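Long-range contacts in Emp47p (form2) (Saccharomyces cerevisiae, PDB 2A6Z), which acts as a lectin-type cargo receptor with a calcium-independent carbohydrate recognition domain, is involved in glycoprotein secretion and is required for Emp46p to leave the endoplasmic reticulum: residues D58-E66 with R160-D168; I82-P93 with F188-A199. All blocks are in the same frame, centred on the assembly; numbering follows the deposited sequence.

Interaction 1: residues D58-E66 with R160-D168; sequences DLKDSFTME and RVTYDLEDD
Strands 63-66 and 160-164 run antiparallel, 4.6 Å apart at closest approach and with their directions 169° from each other; F63-Y163 and M65-V161 are the hydrogen-bonded pairs, T64-T162 and E66-R160 the non-hydrogen-bonded ones. On the face bearing F63 and Y163, the phenylalanine ring leans across its neighbour, CE2 lying 3.6 Å from Y163 CB. This reach comes from a chi1 of 69°, which sets F63 CG between its own backbone N and carbonyl carbon. This face looks into the sandwich: F63 stacks on F86 of the facing sheet, and the Y163 hydroxyl bonds to F188 N. The other face is more polar. E66 and R160 lie side by side in a salt bridge in which R160 NE meets E66 OE2 at 2.9 Å, on the anti side and somewhat out of the carboxylate plane, while OE2 lies in the guanidinium plane; S2 OG also bonds to OE2. T162 CG2 covers one face of the guanidinium, while T64 OG1 hydrogen-bonds to G221 O. Just before F63, beyond the end of strand 160-164, S62 OG takes the L165 N-H (2.8 Å) and donates to E166 OE1 at 2.6 Å, from above the carboxylate plane. A chi2 of 74° curls E166 back to that hydroxyl. D164 OD1 accepts from E166 N, making an Asx turn. A water takes the S62 N-H within hydrogen-bonding distance of D61 OD2 and E166 OE2, and may soften the repulsion between these acids, while the S62 hydroxyl, accepting one hydrogen bond and donating another, ties the turn to the start of strand 63-66.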
loop_
_atom_site.group_PDB
_atom_site.type_symbol
_atom_site.label_atom_id
_atom_site.label_comp_id
_atom_site.label_asym_id
_atom_site.label_seq_id
_atom_site.Cartn_x
_atom_site.Cartn_y
_atom_site.Cartn_z
ATOM N N ASP A 58 -5.582 -9.956 13.120
ATOM C CA ASP A 58 -6.932 -10.065 13.608
ATOM C C ASP A 58 -7.407 -8.698 14.072
ATOM O O ASP A 58 -6.988 -8.153 15.103
ATOM C CB ASP A 58 -6.922 -11.027 14.802
ATOM C CG ASP A 58 -8.286 -11.355 15.332
ATOM O OD1 ASP A 58 -8.286 -11.816 16.473
ATOM O OD2 ASP A 58 -9.295 -11.151 14.619
ATOM N N LEU A 59 -8.347 -8.080 13.311
ATOM C CA LEU A 59 -8.784 -6.716 13.592
ATOM C C LEU A 59 -9.777 -6.719 14.757
ATOM O O LEU A 59 -10.937 -7.141 14.614
ATOM C CB LEU A 59 -9.375 -6.091 12.346
ATOM C CG LEU A 59 -9.982 -4.689 12.600
ATOM C CD1 LEU A 59 -8.914 -3.672 12.996
ATOM C CD2 LEU A 59 -10.748 -4.215 11.368
ATOM N N LYS A 60 -9.381 -6.152 15.882
ATOM C CA LYS A 60 -10.215 -6.031 17.073
ATOM C C LYS A 60 -10.219 -4.622 17.663
ATOM O O LYS A 60 -11.117 -4.310 18.462
ATOM C CB LYS A 60 -9.749 -7.009 18.160
ATOM C CG LYS A 60 -9.817 -8.483 17.730
ATOM C CD LYS A 60 -11.265 -8.944 17.650
ATOM C CE LYS A 60 -11.327 -10.427 17.387
ATOM N NZ LYS A 60 -12.564 -10.800 16.676
ATOM N N ASP A 61 -9.222 -3.810 17.319
ATOM C CA ASP A 61 -9.015 -2.527 17.973
ATOM C C ASP A 61 -8.251 -1.599 16.995
ATOM O O ASP A 61 -7.803 -2.047 15.942
ATOM C CB ASP A 61 -8.176 -2.708 19.256
ATOM C CG ASP A 61 -8.836 -3.458 20.394
ATOM O OD1 ASP A 61 -8.568 -4.655 20.650
ATOM O OD2 ASP A 61 -9.686 -2.788 21.007
ATOM N N SER A 62 -8.138 -0.356 17.403
ATOM C CA SER A 62 -7.521 0.673 16.557
ATOM C C SER A 62 -6.108 0.300 16.174
ATOM O O SER A 62 -5.372 -0.388 16.901
ATOM C CB SER A 62 -7.519 1.981 17.344
ATOM O OG SER A 62 -8.851 2.297 17.692
ATOM N N PHE A 63 -5.664 0.849 15.007
ATOM C CA PHE A 63 -4.307 0.545 14.552
ATOM C C PHE A 63 -3.838 1.665 13.624
ATOM O O PHE A 63 -4.590 2.457 13.122
ATOM C CB PHE A 63 -4.267 -0.826 13.810
ATOM C CG PHE A 63 -4.977 -0.849 12.486
ATOM C CD1 PHE A 63 -4.277 -0.579 11.303
ATOM C CD2 PHE A 63 -6.318 -1.124 12.416
ATOM C CE1 PHE A 63 -4.928 -0.568 10.110
ATOM C CE2 PHE A 63 -6.999 -1.112 11.191
ATOM C CZ PHE A 63 -6.305 -0.811 10.034
ATOM N N THR A 64 -2.507 1.594 13.388
ATOM C CA THR A 64 -1.819 2.487 12.478
ATOM C C THR A 64 -0.902 1.630 11.591
ATOM O O THR A 64 -0.209 0.713 12.094
ATOM C CB THR A 64 -0.924 3.445 13.232
ATOM O OG1 THR A 64 -1.715 4.217 14.134
ATOM C CG2 THR A 64 -0.191 4.417 12.331
ATOM N N MET A 65 -0.852 1.944 10.298
ATOM C CA MET A 65 0.119 1.399 9.369
ATOM C C MET A 65 0.874 2.561 8.736
ATOM O O MET A 65 0.231 3.437 8.126
ATOM C CB MET A 65 -0.559 0.608 8.297
ATOM C CG MET A 65 -1.428 -0.587 8.561
ATOM S SD MET A 65 -2.448 -1.420 7.308
ATOM C CE MET A 65 -3.471 -0.043 6.777
ATOM N N GLU A 66 2.209 2.573 8.813
ATOM C CA GLU A 66 3.026 3.605 8.182
ATOM C C GLU A 66 3.921 2.955 7.165
ATOM O O GLU A 66 4.798 2.132 7.518
ATOM C CB GLU A 66 3.868 4.342 9.215
ATOM C CG GLU A 66 3.077 5.105 10.238
ATOM C CD GLU A 66 3.808 5.820 11.302
ATOM O OE1 GLU A 66 5.063 5.727 11.343
ATOM O OE2 GLU A 66 3.165 6.508 12.116
ATOM N N ARG A 160 0.692 7.358 6.227
ATOM C CA ARG A 160 0.298 6.916 7.570
ATOM C C ARG A 160 -1.204 6.726 7.569
ATOM O O ARG A 160 -1.988 7.675 7.375
ATOM C CB ARG A 160 0.722 8.011 8.574
ATOM C CG ARG A 160 0.277 7.683 10.017
ATOM C CD ARG A 160 0.966 8.716 10.969
ATOM N NE ARG A 160 0.827 8.232 12.358
ATOM C CZ ARG A 160 -0.168 8.529 13.177
ATOM N NH1 ARG A 160 -1.129 9.396 12.789
ATOM N NH2 ARG A 160 -0.180 7.975 14.374
ATOM N N VAL A 161 -1.607 5.481 7.777
ATOM C CA VAL A 161 -3.010 5.080 7.774
ATOM C C VAL A 161 -3.407 4.796 9.202
ATOM O O VAL A 161 -2.763 3.989 9.890
ATOM C CB VAL A 161 -3.221 3.789 6.942
ATOM C CG1 VAL A 161 -4.716 3.496 6.811
ATOM C CG2 VAL A 161 -2.527 3.909 5.610
ATOM N N THR A 162 -4.472 5.456 9.684
ATOM C CA THR A 162 -4.953 5.217 11.026
ATOM C C THR A 162 -6.421 4.865 10.970
ATOM O O THR A 162 -7.192 5.385 10.178
ATOM C CB THR A 162 -4.750 6.451 11.945
ATOM O OG1 THR A 162 -5.287 7.624 11.333
ATOM C CG2 THR A 162 -3.269 6.671 12.257
ATOM N N TYR A 163 -6.812 3.930 11.870
ATOM C CA TYR A 163 -8.198 3.530 11.996
ATOM C C TYR A 163 -8.533 3.546 13.504
ATOM O O TYR A 163 -7.948 2.768 14.271
ATOM C CB TYR A 163 -8.439 2.137 11.392
ATOM C CG TYR A 163 -9.901 1.750 11.413
ATOM C CD1 TYR A 163 -10.870 2.493 10.731
ATOM C CD2 TYR A 163 -10.339 0.628 12.114
ATOM C CE1 TYR A 163 -12.213 2.163 10.735
ATOM C CE2 TYR A 163 -11.679 0.286 12.108
ATOM C CZ TYR A 163 -12.620 1.036 11.455
ATOM O OH TYR A 163 -13.948 0.703 11.404
ATOM N N ASP A 164 -9.385 4.488 13.872
ATOM C CA ASP A 164 -9.577 4.838 15.267
ATOM C C ASP A 164 -10.987 4.521 15.733
ATOM O O ASP A 164 -11.948 5.289 15.518
ATOM C CB ASP A 164 -9.279 6.347 15.480
ATOM C CG ASP A 164 -9.185 6.704 16.968
ATOM O OD1 ASP A 164 -9.469 5.826 17.813
ATOM O OD2 ASP A 164 -8.825 7.853 17.237
ATOM N N LEU A 165 -11.129 3.366 16.404
ATOM C CA LEU A 165 -12.409 2.974 16.959
ATOM C C LEU A 165 -12.812 3.849 18.130
ATOM O O LEU A 165 -13.988 3.818 18.471
ATOM C CB LEU A 165 -12.349 1.514 17.494
ATOM C CG LEU A 165 -12.404 0.379 16.472
ATOM C CD1 LEU A 165 -13.661 0.462 15.564
ATOM C CD2 LEU A 165 -11.153 0.296 15.659
ATOM N N GLU A 166 -11.861 4.596 18.683
ATOM C CA GLU A 166 -12.150 5.487 19.814
ATOM C C GLU A 166 -12.436 6.912 19.303
ATOM O O GLU A 166 -12.545 7.831 20.144
ATOM C CB GLU A 166 -10.942 5.519 20.763
ATOM C CG GLU A 166 -10.774 4.255 21.567
ATOM C CD GLU A 166 -10.236 3.086 20.746
ATOM O OE1 GLU A 166 -9.136 3.258 20.136
ATOM O OE2 GLU A 166 -10.852 1.988 20.762
ATOM N N ASP A 167 -12.620 7.085 17.982
ATOM C CA ASP A 167 -13.071 8.364 17.409
ATOM C C ASP A 167 -14.146 8.074 16.363
ATOM O O ASP A 167 -14.114 8.610 15.261
ATOM C CB ASP A 167 -11.829 9.112 16.863
ATOM C CG ASP A 167 -12.084 10.594 16.590
ATOM O OD1 ASP A 167 -13.193 11.109 16.865
ATOM O OD2 ASP A 167 -11.134 11.245 16.087
ATOM N N ASP A 168 -15.094 7.194 16.724
ATOM C CA ASP A 168 -16.257 6.863 15.861
ATOM C C ASP A 168 -15.819 6.351 14.501
ATOM O O ASP A 168 -16.355 6.713 13.448
ATOM C CB ASP A 168 -17.188 8.104 15.769
ATOM C CG ASP A 168 -17.805 8.351 17.126
ATOM O OD1 ASP A 168 -18.509 7.462 17.660
ATOM O OD2 ASP A 168 -17.594 9.405 17.750
HETATM O O HOH W 1 -9.805 -0.132 19.785
HETATM O O HOH W 2 0.219 5.187 15.735
#

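Interaction 2: residues I82-P93 with F188-A199; sequences ISFWFVQDSNIP and FPSGSYRIGVTA
Two neighbouring central strands of one sheet of the lectin beta-sandwich meet here, 82-88 antiparallel to 192-199, with backbone bonds pairing S83-T198, W85-G196 and V87-R194, the G196 N to W85 O bond being weak. Towards the facing sheet the contact is aromatic. F86 and Y193 form an offset stack, centroids 4.2 Å apart and planes within 8°, and the edge of F86 meets the face of F188 in a T-shaped pair. The opposite face of the Y193 ring carries the Q88 methylene, CG lying 3.6 Å from the ring centroid, while Y193 OH donates to P189 O at 2.7 Å. In this legume-lectin-like fold the sheet face bearing F84, F86 and I195 forms the hydrophobic core between the sheets: F84 also meets W67 and F69, and its CE1 touches V197 CG2 at 3.5 Å. On the other sheet face, W85 NE1 gives T198 OG1 a nearly straight bond of 2.8 Å (166°) in the indole plane; T198 OG1 also bonds to Y99 O. R194 folds back at chi2 and chi3, which brings its guanidinium flat against the N91-I92 peptide, with I92 N over its centre. A water bridges R194 NH1, 2.8 Å away, to D89 O, while NH2 reaches L53 O on strand 48-58.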
loop_
_atom_site.group_PDB
_atom_site.type_symbol
_atom_site.label_atom_id
_atom_site.label_comp_id
_atom_site.label_asym_id
_atom_site.label_seq_id
_atom_site.Cartn_x
_atom_site.Cartn_y
_atom_site.Cartn_z
ATOM N N ILE A 82 1.332 1.849 -7.569
ATOM C CA ILE A 82 1.671 1.093 -6.332
ATOM C C ILE A 82 0.419 1.107 -5.452
ATOM O O ILE A 82 -0.216 2.152 -5.288
ATOM C CB ILE A 82 2.931 1.644 -5.626
ATOM C CG1 ILE A 82 3.272 0.827 -4.364
ATOM C CG2 ILE A 82 2.844 3.140 -5.298
ATOM C CD1 ILE A 82 4.620 1.121 -3.769
ATOM N N SER A 83 0.090 -0.068 -4.952
ATOM C CA SER A 83 -1.115 -0.248 -4.121
ATOM C C SER A 83 -0.740 -0.824 -2.769
ATOM O O SER A 83 0.050 -1.771 -2.637
ATOM C CB SER A 83 -2.040 -1.237 -4.795
ATOM O OG SER A 83 -2.746 -0.657 -5.881
ATOM N N PHE A 84 -1.359 -0.244 -1.736
ATOM C CA PHE A 84 -1.208 -0.661 -0.340
ATOM C C PHE A 84 -2.535 -1.244 0.109
ATOM O O PHE A 84 -3.571 -0.626 -0.099
ATOM C CB PHE A 84 -0.805 0.526 0.553
ATOM C CG PHE A 84 0.430 1.236 0.068
ATOM C CD1 PHE A 84 1.679 0.894 0.545
ATOM C CD2 PHE A 84 0.348 2.282 -0.865
ATOM C CE1 PHE A 84 2.819 1.534 0.111
ATOM C CE2 PHE A 84 1.477 2.899 -1.346
ATOM C CZ PHE A 84 2.725 2.526 -0.829
ATOM N N TRP A 85 -2.485 -2.440 0.694
ATOM C CA TRP A 85 -3.691 -3.228 0.893
ATOM C C TRP A 85 -3.978 -3.501 2.376
ATOM O O TRP A 85 -3.037 -3.726 3.152
ATOM C CB TRP A 85 -3.537 -4.588 0.208
ATOM C CG TRP A 85 -3.254 -4.497 -1.265
ATOM C CD1 TRP A 85 -2.012 -4.467 -1.852
ATOM C CD2 TRP A 85 -4.221 -4.428 -2.329
ATOM N NE1 TRP A 85 -2.144 -4.388 -3.242
ATOM C CE2 TRP A 85 -3.478 -4.377 -3.537
ATOM C CE3 TRP A 85 -5.626 -4.430 -2.377
ATOM C CZ2 TRP A 85 -4.103 -4.316 -4.805
ATOM C CZ3 TRP A 85 -6.223 -4.381 -3.622
ATOM C CH2 TRP A 85 -5.475 -4.321 -4.820
ATOM N N PHE A 86 -5.242 -3.553 2.695
ATOM C CA PHE A 86 -5.738 -4.001 3.996
ATOM C C PHE A 86 -7.044 -4.768 3.702
ATOM O O PHE A 86 -8.081 -4.152 3.557
ATOM C CB PHE A 86 -5.934 -2.785 4.912
ATOM C CG PHE A 86 -6.505 -3.154 6.286
ATOM C CD1 PHE A 86 -5.649 -3.749 7.217
ATOM C CD2 PHE A 86 -7.835 -2.915 6.640
ATOM C CE1 PHE A 86 -6.105 -4.103 8.491
ATOM C CE2 PHE A 86 -8.276 -3.243 7.886
ATOM C CZ PHE A 86 -7.407 -3.825 8.824
ATOM N N VAL A 87 -6.916 -6.085 3.540
ATOM C CA VAL A 87 -8.011 -6.843 2.918
ATOM C C VAL A 87 -8.250 -8.195 3.649
ATOM O O VAL A 87 -7.291 -8.849 4.067
ATOM C CB VAL A 87 -7.770 -7.119 1.408
ATOM C CG1 VAL A 87 -7.621 -5.784 0.637
ATOM C CG2 VAL A 87 -6.545 -7.967 1.147
ATOM N N GLN A 88 -9.500 -8.578 3.746
ATOM C CA GLN A 88 -9.809 -9.842 4.459
ATOM C C GLN A 88 -9.561 -11.023 3.552
ATOM O O GLN A 88 -10.091 -11.101 2.456
ATOM C CB GLN A 88 -11.276 -9.859 4.856
ATOM C CG GLN A 88 -11.769 -8.872 5.824
ATOM C CD GLN A 88 -13.297 -8.992 5.942
ATOM O OE1 GLN A 88 -13.810 -10.059 6.300
ATOM N NE2 GLN A 88 -13.971 -7.893 5.611
ATOM N N ASP A 89 -8.759 -11.978 4.026
ATOM C CA ASP A 89 -8.537 -13.240 3.308
ATOM C C ASP A 89 -7.914 -14.212 4.334
ATOM O O ASP A 89 -7.371 -13.777 5.341
ATOM C CB ASP A 89 -7.647 -13.031 2.113
ATOM C CG ASP A 89 -7.797 -14.028 0.988
ATOM O OD1 ASP A 89 -8.175 -15.171 1.308
ATOM O OD2 ASP A 89 -7.583 -13.667 -0.168
ATOM N N SER A 90 -7.991 -15.470 4.039
ATOM C CA SER A 90 -7.413 -16.503 4.923
ATOM C C SER A 90 -5.973 -16.812 4.555
ATOM O O SER A 90 -5.325 -17.653 5.215
ATOM C CB SER A 90 -8.308 -17.754 4.862
ATOM O OG SER A 90 -8.295 -18.204 3.508
ATOM N N ASN A 91 -5.460 -16.238 3.485
ATOM C CA ASN A 91 -4.084 -16.414 3.069
ATOM C C ASN A 91 -3.638 -15.133 2.401
ATOM O O ASN A 91 -4.485 -14.246 2.130
ATOM C CB ASN A 91 -3.955 -17.586 2.058
ATOM C CG ASN A 91 -5.204 -17.708 1.243
ATOM O OD1 ASN A 91 -6.050 -18.570 1.545
ATOM N ND2 ASN A 91 -5.350 -16.861 0.219
ATOM N N ILE A 92 -2.383 -15.015 2.038
ATOM C CA ILE A 92 -1.999 -13.924 1.147
ATOM C C ILE A 92 -2.880 -13.989 -0.091
ATOM O O ILE A 92 -3.054 -15.094 -0.639
ATOM C CB ILE A 92 -0.505 -14.035 0.785
ATOM C CG1 ILE A 92 0.412 -13.821 2.003
ATOM C CG2 ILE A 92 -0.122 -13.101 -0.366
ATOM C CD1 ILE A 92 1.883 -14.076 1.766
ATOM N N PRO A 93 -3.476 -12.891 -0.519
ATOM C CA PRO A 93 -4.444 -13.009 -1.611
ATOM C C PRO A 93 -3.834 -13.616 -2.852
ATOM O O PRO A 93 -2.710 -13.264 -3.256
ATOM C CB PRO A 93 -4.871 -11.538 -1.819
ATOM C CG PRO A 93 -4.731 -10.963 -0.438
ATOM C CD PRO A 93 -3.409 -11.525 0.066
ATOM N N PHE A 188 -14.980 -1.233 9.257
ATOM C CA PHE A 188 -14.449 -2.522 8.882
ATOM C C PHE A 188 -14.971 -3.616 9.809
ATOM O O PHE A 188 -14.961 -3.453 11.041
ATOM C CB PHE A 188 -12.931 -2.576 8.997
ATOM C CG PHE A 188 -12.199 -1.703 7.967
ATOM C CD1 PHE A 188 -12.178 -2.058 6.627
ATOM C CD2 PHE A 188 -11.500 -0.577 8.374
ATOM C CE1 PHE A 188 -11.465 -1.289 5.712
ATOM C CE2 PHE A 188 -10.811 0.211 7.451
ATOM C CZ PHE A 188 -10.788 -0.144 6.115
ATOM N N PRO A 189 -15.400 -4.753 9.287
ATOM C CA PRO A 189 -15.809 -5.859 10.171
ATOM C C PRO A 189 -14.587 -6.636 10.632
ATOM O O PRO A 189 -13.482 -6.599 10.087
ATOM C CB PRO A 189 -16.678 -6.733 9.255
ATOM C CG PRO A 189 -16.010 -6.523 7.899
ATOM C CD PRO A 189 -15.589 -5.082 7.860
ATOM N N SER A 190 -14.790 -7.407 11.704
ATOM C CA SER A 190 -13.721 -8.170 12.296
ATOM C C SER A 190 -13.336 -9.355 11.412
ATOM O O SER A 190 -14.113 -9.829 10.595
ATOM C CB SER A 190 -14.141 -8.641 13.709
ATOM O OG SER A 190 -12.986 -9.050 14.402
ATOM N N GLY A 191 -12.152 -9.816 11.594
ATOM C CA GLY A 191 -11.647 -10.975 10.868
ATOM C C GLY A 191 -10.165 -10.810 10.642
ATOM O O GLY A 191 -9.495 -9.930 11.172
ATOM N N SER A 192 -9.627 -11.732 9.839
ATOM C CA SER A 192 -8.233 -11.752 9.579
ATOM C C SER A 192 -7.884 -10.976 8.310
ATOM O O SER A 192 -8.370 -11.345 7.222
ATOM C CB SER A 192 -7.769 -13.237 9.392
ATOM O OG SER A 192 -6.358 -13.271 9.360
ATOM N N TYR A 193 -7.079 -9.927 8.485
ATOM C CA TYR A 193 -6.713 -9.073 7.379
ATOM C C TYR A 193 -5.292 -9.264 6.926
ATOM O O TYR A 193 -4.363 -9.482 7.727
ATOM C CB TYR A 193 -6.902 -7.573 7.754
ATOM C CG TYR A 193 -8.340 -7.178 7.819
ATOM C CD1 TYR A 193 -9.199 -7.486 8.876
ATOM C CD2 TYR A 193 -8.875 -6.420 6.752
ATOM C CE1 TYR A 193 -10.514 -7.090 8.848
ATOM C CE2 TYR A 193 -10.174 -6.019 6.744
ATOM C CZ TYR A 193 -11.030 -6.313 7.788
ATOM O OH TYR A 193 -12.329 -5.931 7.775
ATOM N N ARG A 194 -5.146 -9.177 5.617
ATOM C CA ARG A 194 -3.869 -9.271 4.946
ATOM C C ARG A 194 -3.375 -7.859 4.624
ATOM O O ARG A 194 -4.140 -7.022 4.179
ATOM C CB ARG A 194 -3.979 -10.111 3.663
ATOM C CG ARG A 194 -4.707 -11.420 3.830
ATOM C CD ARG A 194 -4.253 -12.275 5.003
ATOM N NE ARG A 194 -2.827 -12.579 4.961
ATOM C CZ ARG A 194 -2.323 -13.727 5.395
ATOM N NH1 ARG A 194 -3.046 -14.703 5.898
ATOM N NH2 ARG A 194 -1.003 -13.885 5.310
ATOM N N ILE A 195 -2.078 -7.629 4.877
ATOM C CA ILE A 195 -1.426 -6.329 4.784
ATOM C C ILE A 195 -0.241 -6.502 3.877
ATOM O O ILE A 195 0.591 -7.416 4.076
ATOM C CB ILE A 195 -0.985 -5.870 6.203
ATOM C CG1 ILE A 195 -2.210 -5.599 7.075
ATOM C CG2 ILE A 195 -0.041 -4.682 6.112
ATOM C CD1 ILE A 195 -1.875 -5.577 8.557
ATOM N N GLY A 196 -0.150 -5.642 2.854
ATOM C CA GLY A 196 0.954 -5.767 1.917
ATOM C C GLY A 196 0.911 -4.634 0.917
ATOM O O GLY A 196 0.082 -3.732 0.979
ATOM N N VAL A 197 1.843 -4.704 0.006
ATOM C CA VAL A 197 2.049 -3.686 -1.026
ATOM C C VAL A 197 2.415 -4.391 -2.327
ATOM O O VAL A 197 3.129 -5.392 -2.331
ATOM C CB VAL A 197 3.091 -2.633 -0.610
ATOM C CG1 VAL A 197 4.456 -3.299 -0.327
ATOM C CG2 VAL A 197 3.227 -1.523 -1.630
ATOM N N THR A 198 1.869 -3.873 -3.435
ATOM C CA THR A 198 2.091 -4.480 -4.738
ATOM C C THR A 198 2.312 -3.335 -5.718
ATOM O O THR A 198 1.831 -2.206 -5.545
ATOM C CB THR A 198 0.895 -5.344 -5.174
ATOM O OG1 THR A 198 -0.266 -4.545 -5.351
ATOM C CG2 THR A 198 0.583 -6.415 -4.148
ATOM N N ALA A 199 3.014 -3.628 -6.817
ATOM C CA ALA A 199 3.232 -2.550 -7.816
ATOM C C ALA A 199 3.492 -3.193 -9.169
ATOM O O ALA A 199 3.906 -4.338 -9.295
ATOM C CB ALA A 199 4.365 -1.611 -7.454
HETATM O O HOH W 3 -13.394 -5.376 5.019
HETATM O O HOH W 4 -5.589 -14.615 7.158
#

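How the interactions relate
From the N terminus the chain passes 58-66 and 82-93, then returns through 160-168 and 188-199, so the two contacts cross. Interaction 1 closes a loop of 93 residues between its segments and interaction 2 one of 94, each containing one segment of the other. Strands 63-72 and 81-88 follow each other in sequence but belong to different seven-stranded sheets, so interaction 1 joins strands in one layer of the sandwich and interaction 2 in the other. Their centres are about 14 Å apart. L59 CD2 packs 3.6 Å from F188 CB. L59 O and K60 NZ, on the link from strand 48-58 to strand 63-72, probably hydrogen-bond to S190 OG, in the loop leading into strand 192-200.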